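Omega transaminase (Pseudomonas sp., PDB 5LHA) probably transfers amino groups between amines or amino acids and keto compounds, as a pyridoxal-phosphate-dependent, fold type I class-III aminotransferase that shuttles its cofactor through the pyridoxamine form. Local coordinates at residues D43-T48 with R440-L445; L186-W191 with I210-E215. All coordinates share one frame; numbering follows the deposited sequence.

How the interactions relate
Interaction 1 and interaction 2 sit on opposite sides of the chain's centre, their own centres about 39 Å apart and their nearest atoms about 22 Å apart. Along the chain, 186-191 and 210-215 fall between 43-48 and 440-445, so the short-range contact is nested inside the long loop that interaction 1 closes. Each joins a strand, or the residues at its end, to a helix, but in different sheets: interaction 1 belongs to the mixed sheet that holds strands from both ends of the chain, interaction 2 to the edge of the mostly parallel sheet. Between them they mark strand-helix packing in both sheets of the fold type I subunit.

Interaction 1. Residues D43-T48 with R440-L445; sequences DGNYIT and RDEAGL
The small domain of a fold type I aminotransferase is built from both ends of the chain, and here the beta hairpin of strands 37-43 and 46-49 meets the first turns of the C-terminal helix 440-457. Asn-45 and Tyr-46 of the hairpin's type II' turn face Glu-442 and Leu-445 of the helix. Glu-442 reaches out with its chain extended beyond CG, and its OE1 accepts a hydrogen bond from Asn-45 ND2 at 3.3 Å. The bond is fairly straight at the hydrogen (161°) and lies close to the amide plane, but it arrives on the syn side of OE1, out of the carboxylate plane. The amide and carboxylate are turned 43° against each other, and the two side chains cross at about a right angle. Asn-45 ND2 also donates to Thr-437 OG1, just ahead of the helix, so two acceptors fix the amide's rotation. Water carries the rest of the polar contact. One molecule accepts from Asn-45 N and donates to Glu-442 OE2 at 2.8 Å, tying the turn's backbone to the carboxylate. Another donates to Asp-441 OD2 and lies 2.8 Å from Tyr-46 OH; its additional bond to Glu-442 OE2 is weak. Both waters lie at the edge of the Tyr-46 ring, in its plane. With CG of Tyr-46 placed beside its backbone N (chi1 -73°), the ring runs out toward the helix, and CE1 passes 3.7 Å from Glu-442 OE2. Leu-56 of strand 54-57 touches both Tyr-46 and Glu-442, which places the contact against the sheet. One turn further along the helix, Leu-445 comes from the opposite direction to Tyr-46 and brings its CD2 methyl to 3.8 Å from Tyr-46 OH.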
loop_
_atom_site.group_PDB
_atom_site.type_symbol
_atom_site.label_atom_id
_atom_site.label_comp_id
_atom_site.label_asym_id
_atom_site.label_seq_id
_atom_site.Cartn_x
_atom_site.Cartn_y
_atom_site.Cartn_z
ATOM N N ASP A 43 12.889 28.700 35.159
ATOM C CA ASP A 43 13.817 29.821 35.089
ATOM C C ASP A 43 15.241 29.285 35.001
ATOM O O ASP A 43 15.645 28.463 35.829
ATOM C CB ASP A 43 13.634 30.722 36.316
ATOM C CG ASP A 43 14.369 32.026 36.205
ATOM O OD1 ASP A 43 13.779 32.998 35.686
ATOM O OD2 ASP A 43 15.537 32.080 36.621
ATOM N N GLY A 44 15.992 29.742 34.003
ATOM C CA GLY A 44 17.331 29.216 33.816
ATOM C C GLY A 44 17.245 27.756 33.411
ATOM O O GLY A 44 16.521 27.397 32.478
ATOM N N ASN A 45 17.992 26.900 34.108
ATOM C CA ASN A 45 17.947 25.460 33.892
ATOM C C ASN A 45 17.188 24.740 35.009
ATOM O O ASN A 45 17.359 23.529 35.198
ATOM C CB ASN A 45 19.362 24.890 33.731
ATOM C CG ASN A 45 20.090 25.441 32.497
ATOM O OD1 ASN A 45 19.466 25.989 31.596
ATOM N ND2 ASN A 45 21.409 25.284 32.455
ATOM N N TYR A 46 16.330 25.459 35.738
ATOM C CA TYR A 46 15.569 24.899 36.846
ATOM C C TYR A 46 14.078 25.049 36.578
ATOM O O TYR A 46 13.645 25.979 35.892
ATOM C CB TYR A 46 15.927 25.582 38.184
ATOM C CG TYR A 46 17.283 25.193 38.729
ATOM C CD1 TYR A 46 18.441 25.813 38.279
ATOM C CD2 TYR A 46 17.405 24.199 39.695
ATOM C CE1 TYR A 46 19.685 25.452 38.774
ATOM C CE2 TYR A 46 18.640 23.830 40.194
ATOM C CZ TYR A 46 19.782 24.461 39.734
ATOM O OH TYR A 46 21.018 24.090 40.239
ATOM N N ILE A 47 13.296 24.093 37.093
ATOM C CA ILE A 47 11.839 24.150 37.038
ATOM C C ILE A 47 11.280 23.835 38.421
ATOM O O ILE A 47 11.913 23.164 39.241
ATOM C CB ILE A 47 11.238 23.191 35.983
ATOM C CG1 ILE A 47 11.598 21.744 36.311
ATOM C CG2 ILE A 47 11.733 23.561 34.599
ATOM C CD1 ILE A 47 11.345 20.763 35.199
ATOM N N THR A 48 10.068 24.328 38.667
ATOM C CA THR A 48 9.401 24.198 39.954
ATOM C C THR A 48 7.972 23.720 39.730
ATOM O O THR A 48 7.269 24.252 38.865
ATOM C CB THR A 48 9.430 25.534 40.702
ATOM O OG1 THR A 48 10.757 26.068 40.648
ATOM C CG2 THR A 48 9.028 25.368 42.171
ATOM N N ARG A 440 29.592 23.053 34.891
ATOM C CA ARG A 440 30.258 22.017 35.677
ATOM C C ARG A 440 29.464 21.707 36.938
ATOM O O ARG A 440 29.183 20.542 37.248
ATOM C CB ARG A 440 31.669 22.466 36.061
ATOM C CG ARG A 440 32.686 22.539 34.942
ATOM C CD ARG A 440 34.070 22.706 35.552
ATOM N NE ARG A 440 35.146 22.800 34.570
ATOM C CZ ARG A 440 36.384 23.171 34.875
ATOM N NH1 ARG A 440 36.688 23.483 36.127
ATOM N NH2 ARG A 440 37.317 23.236 33.937
ATOM N N ASP A 441 29.098 22.760 37.676
ATOM C CA ASP A 441 28.361 22.626 38.925
ATOM C C ASP A 441 27.069 21.840 38.737
ATOM O O ASP A 441 26.807 20.868 39.455
ATOM C CB ASP A 441 28.083 24.027 39.486
ATOM C CG ASP A 441 26.798 24.101 40.275
ATOM O OD1 ASP A 441 26.774 23.583 41.413
ATOM O OD2 ASP A 441 25.816 24.691 39.760
ATOM N N GLU A 442 26.244 22.244 37.769
ATOM C CA GLU A 442 24.986 21.540 37.559
ATOM C C GLU A 442 25.224 20.113 37.085
ATOM O O GLU A 442 24.480 19.203 37.466
ATOM C CB GLU A 442 24.117 22.299 36.561
ATOM C CG GLU A 442 23.667 23.661 37.024
ATOM C CD GLU A 442 23.101 24.493 35.891
ATOM O OE1 GLU A 442 23.507 24.274 34.732
ATOM O OE2 GLU A 442 22.251 25.369 36.155
ATOM N N ALA A 443 26.270 19.891 36.280
ATOM C CA ALA A 443 26.591 18.528 35.851
ATOM C C ALA A 443 26.903 17.630 37.043
ATOM O O ALA A 443 26.526 16.452 37.057
ATOM C CB ALA A 443 27.759 18.543 34.861
ATOM N N GLY A 444 27.613 18.163 38.041
ATOM C CA GLY A 444 27.840 17.418 39.269
ATOM C C GLY A 444 26.564 17.144 40.044
ATOM O O GLY A 444 26.410 16.081 40.649
ATOM N N LEU A 445 25.648 18.121 40.077
ATOM C CA LEU A 445 24.362 17.906 40.738
ATOM C C LEU A 445 23.609 16.737 40.121
ATOM O O LEU A 445 22.973 15.950 40.834
ATOM C CB LEU A 445 23.515 19.179 40.675
ATOM C CG LEU A 445 22.036 19.029 41.046
ATOM C CD1 LEU A 445 21.856 18.473 42.456
ATOM C CD2 LEU A 445 21.309 20.357 40.901
HETATM O O HOH W 1 20.390 27.471 36.132
HETATM O O HOH W 2 23.079 25.813 39.451
#

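Interaction 2. Residues L186-W191 with I210-E215; sequences LLDTPW and IRQLEE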
loop_
_atom_site.group_PDB
_atom_site.type_symbol
_atom_site.label_atom_id
_atom_site.label_comp_id
_atom_site.label_asym_id
_atom_site.label_seq_id
_atom_site.Cartn_x
_atom_site.Cartn_y
_atom_site.Cartn_z
ATOM N N LEU A 186 13.828 -0.958 6.782
ATOM C CA LEU A 186 14.689 -0.697 7.927
ATOM C C LEU A 186 16.058 -1.341 7.759
ATOM O O LEU A 186 16.185 -2.453 7.239
ATOM C CB LEU A 186 14.056 -1.200 9.227
ATOM C CG LEU A 186 13.009 -0.295 9.856
ATOM C CD1 LEU A 186 12.585 -0.863 11.198
ATOM C CD2 LEU A 186 13.556 1.087 10.017
ATOM N N LEU A 187 17.078 -0.632 8.226
ATOM C CA LEU A 187 18.442 -1.120 8.298
ATOM C C LEU A 187 18.825 -1.230 9.767
ATOM O O LEU A 187 18.264 -0.538 10.614
ATOM C CB LEU A 187 19.391 -0.165 7.564
ATOM C CG LEU A 187 18.948 0.183 6.144
ATOM C CD1 LEU A 187 19.629 1.432 5.648
ATOM C CD2 LEU A 187 19.257 -0.983 5.219
ATOM N N ASP A 188 19.770 -2.110 10.074
ATOM C CA ASP A 188 20.231 -2.220 11.448
ATOM C C ASP A 188 21.007 -0.973 11.847
ATOM O O ASP A 188 21.584 -0.277 11.009
ATOM C CB ASP A 188 21.094 -3.472 11.642
ATOM C CG ASP A 188 20.264 -4.728 11.846
ATOM O OD1 ASP A 188 19.545 -4.805 12.867
ATOM O OD2 ASP A 188 20.332 -5.645 11.000
ATOM N N THR A 189 20.979 -0.677 13.092
ATOM C CA THR A 189 21.719 0.522 13.454
ATOM C C THR A 189 23.099 0.156 13.993
ATOM O O THR A 189 23.258 -0.892 14.631
ATOM C CB THR A 189 20.957 1.340 14.500
ATOM O OG1 THR A 189 21.747 2.462 14.905
ATOM C CG2 THR A 189 20.622 0.491 15.725
ATOM N N PRO A 190 24.132 0.964 13.733
ATOM C CA PRO A 190 25.465 0.645 14.269
ATOM C C PRO A 190 25.560 0.908 15.767
ATOM O O PRO A 190 26.131 1.910 16.219
ATOM C CB PRO A 190 26.392 1.546 13.448
ATOM C CG PRO A 190 25.538 2.690 13.067
ATOM C CD PRO A 190 24.168 2.132 12.836
ATOM N N TRP A 191 24.974 -0.015 16.536
ATOM C CA TRP A 191 24.798 0.079 17.983
ATOM C C TRP A 191 25.737 -0.931 18.630
ATOM O O TRP A 191 25.558 -2.143 18.468
ATOM C CB TRP A 191 23.344 -0.202 18.356
ATOM C CG TRP A 191 22.965 0.040 19.805
ATOM C CD1 TRP A 191 23.708 0.670 20.766
ATOM C CD2 TRP A 191 21.743 -0.353 20.440
ATOM N NE1 TRP A 191 23.020 0.695 21.959
ATOM C CE2 TRP A 191 21.813 0.073 21.786
ATOM C CE3 TRP A 191 20.597 -1.025 20.003
ATOM C CZ2 TRP A 191 20.779 -0.152 22.695
ATOM C CZ3 TRP A 191 19.571 -1.248 20.906
ATOM C CH2 TRP A 191 19.667 -0.809 22.238
ATOM N N ILE A 210 27.246 -1.176 6.679
ATOM C CA ILE A 210 27.339 -0.685 5.305
ATOM C C ILE A 210 27.147 -1.817 4.303
ATOM O O ILE A 210 26.446 -1.660 3.295
ATOM C CB ILE A 210 28.684 0.031 5.103
ATOM C CG1 ILE A 210 28.697 1.303 5.936
ATOM C CG2 ILE A 210 28.905 0.371 3.647
ATOM C CD1 ILE A 210 27.612 2.257 5.524
ATOM N N ARG A 211 27.765 -2.972 4.557
ATOM C CA ARG A 211 27.560 -4.116 3.677
ATOM C C ARG A 211 26.086 -4.510 3.622
ATOM O O ARG A 211 25.556 -4.808 2.544
ATOM C CB ARG A 211 28.428 -5.289 4.127
ATOM C CG ARG A 211 28.058 -6.598 3.478
ATOM C CD ARG A 211 28.983 -7.714 3.924
ATOM N NE ARG A 211 28.340 -9.021 3.823
ATOM C CZ ARG A 211 28.923 -10.166 4.153
ATOM N NH1 ARG A 211 30.171 -10.170 4.603
ATOM N NH2 ARG A 211 28.257 -11.309 4.032
ATOM N N GLN A 212 25.408 -4.501 4.775
ATOM C CA GLN A 212 23.968 -4.737 4.792
ATOM C C GLN A 212 23.234 -3.694 3.956
ATOM O O GLN A 212 22.252 -4.009 3.275
ATOM C CB GLN A 212 23.445 -4.721 6.232
ATOM C CG GLN A 212 21.938 -4.939 6.367
ATOM C CD GLN A 212 21.437 -4.757 7.797
ATOM O OE1 GLN A 212 21.194 -3.638 8.247
ATOM N NE2 GLN A 212 21.276 -5.861 8.512
ATOM N N LEU A 213 23.677 -2.438 4.024
ATOM C CA LEU A 213 23.023 -1.377 3.263
ATOM C C LEU A 213 23.173 -1.583 1.752
ATOM O O LEU A 213 22.208 -1.418 0.993
ATOM C CB LEU A 213 23.573 -0.019 3.709
ATOM C CG LEU A 213 23.229 1.220 2.886
ATOM C CD1 LEU A 213 21.744 1.467 2.874
ATOM C CD2 LEU A 213 23.958 2.416 3.472
ATOM N N GLU A 214 24.378 -1.937 1.291
ATOM C CA GLU A 214 24.564 -2.207 -0.135
ATOM C C GLU A 214 23.698 -3.366 -0.601
ATOM O O GLU A 214 23.134 -3.329 -1.701
ATOM C CB GLU A 214 26.024 -2.511 -0.449
ATOM C CG GLU A 214 26.933 -1.344 -0.288
ATOM C CD GLU A 214 28.392 -1.720 -0.388
ATOM O OE1 GLU A 214 28.734 -2.918 -0.284
ATOM O OE2 GLU A 214 29.208 -0.797 -0.565
ATOM N N GLU A 215 23.610 -4.419 0.212
ATOM C CA GLU A 215 22.824 -5.580 -0.175
ATOM C C GLU A 215 21.352 -5.221 -0.304
ATOM O O GLU A 215 20.686 -5.628 -1.265
ATOM C CB GLU A 215 23.034 -6.703 0.840
ATOM C CG GLU A 215 24.417 -7.341 0.741
ATOM C CD GLU A 215 24.792 -8.143 1.969
ATOM O OE1 GLU A 215 24.015 -8.126 2.946
ATOM O OE2 GLU A 215 25.864 -8.789 1.959
#
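Two hydrogen bonds pair the side-chain amide of Gln-212 with both the backbone and the carboxylate of Asp-188. Asp-188 N donates to Gln-212 OE1 at 2.8 Å, in the carbonyl plane of the amide, while Gln-212 NE2 returns a bond of 2.7 Å to Asp-188 OD2. The second is almost perfectly straight (177°), lies in the amide plane and uses the anti lone pair of the carboxylate oxygen. Gln-212 reaches this position as a fully stretched arm, CG opposite its own backbone N (chi1 179°), and with both ends of the amide engaged its flip is settled. Cut back to an alanine, this position is likely to leave Asp-188 N and OD2 without these partners and to open a gap between the strand end and the helix.

The apolar part lies beside this pair. Leu-187 CD1 presses on Leu-213 CD1 at 3.5 Å, tighter than usual for two methyls, and both leucines also rest on Leu-151 of strand 149-153.

Charge pairing runs along the helix: Arg-211 NE bonds to Glu-215 OE2 at 3.1 Å, one turn on, and Arg-211 NH1 forms a salt bridge with Asp-198 of a third subunit. Strand 184-187 is outermost within this chain's large-domain sheet, and helix 202-220 packs against its end, as in the alternating strands and helices of the fold type I alpha/beta domain.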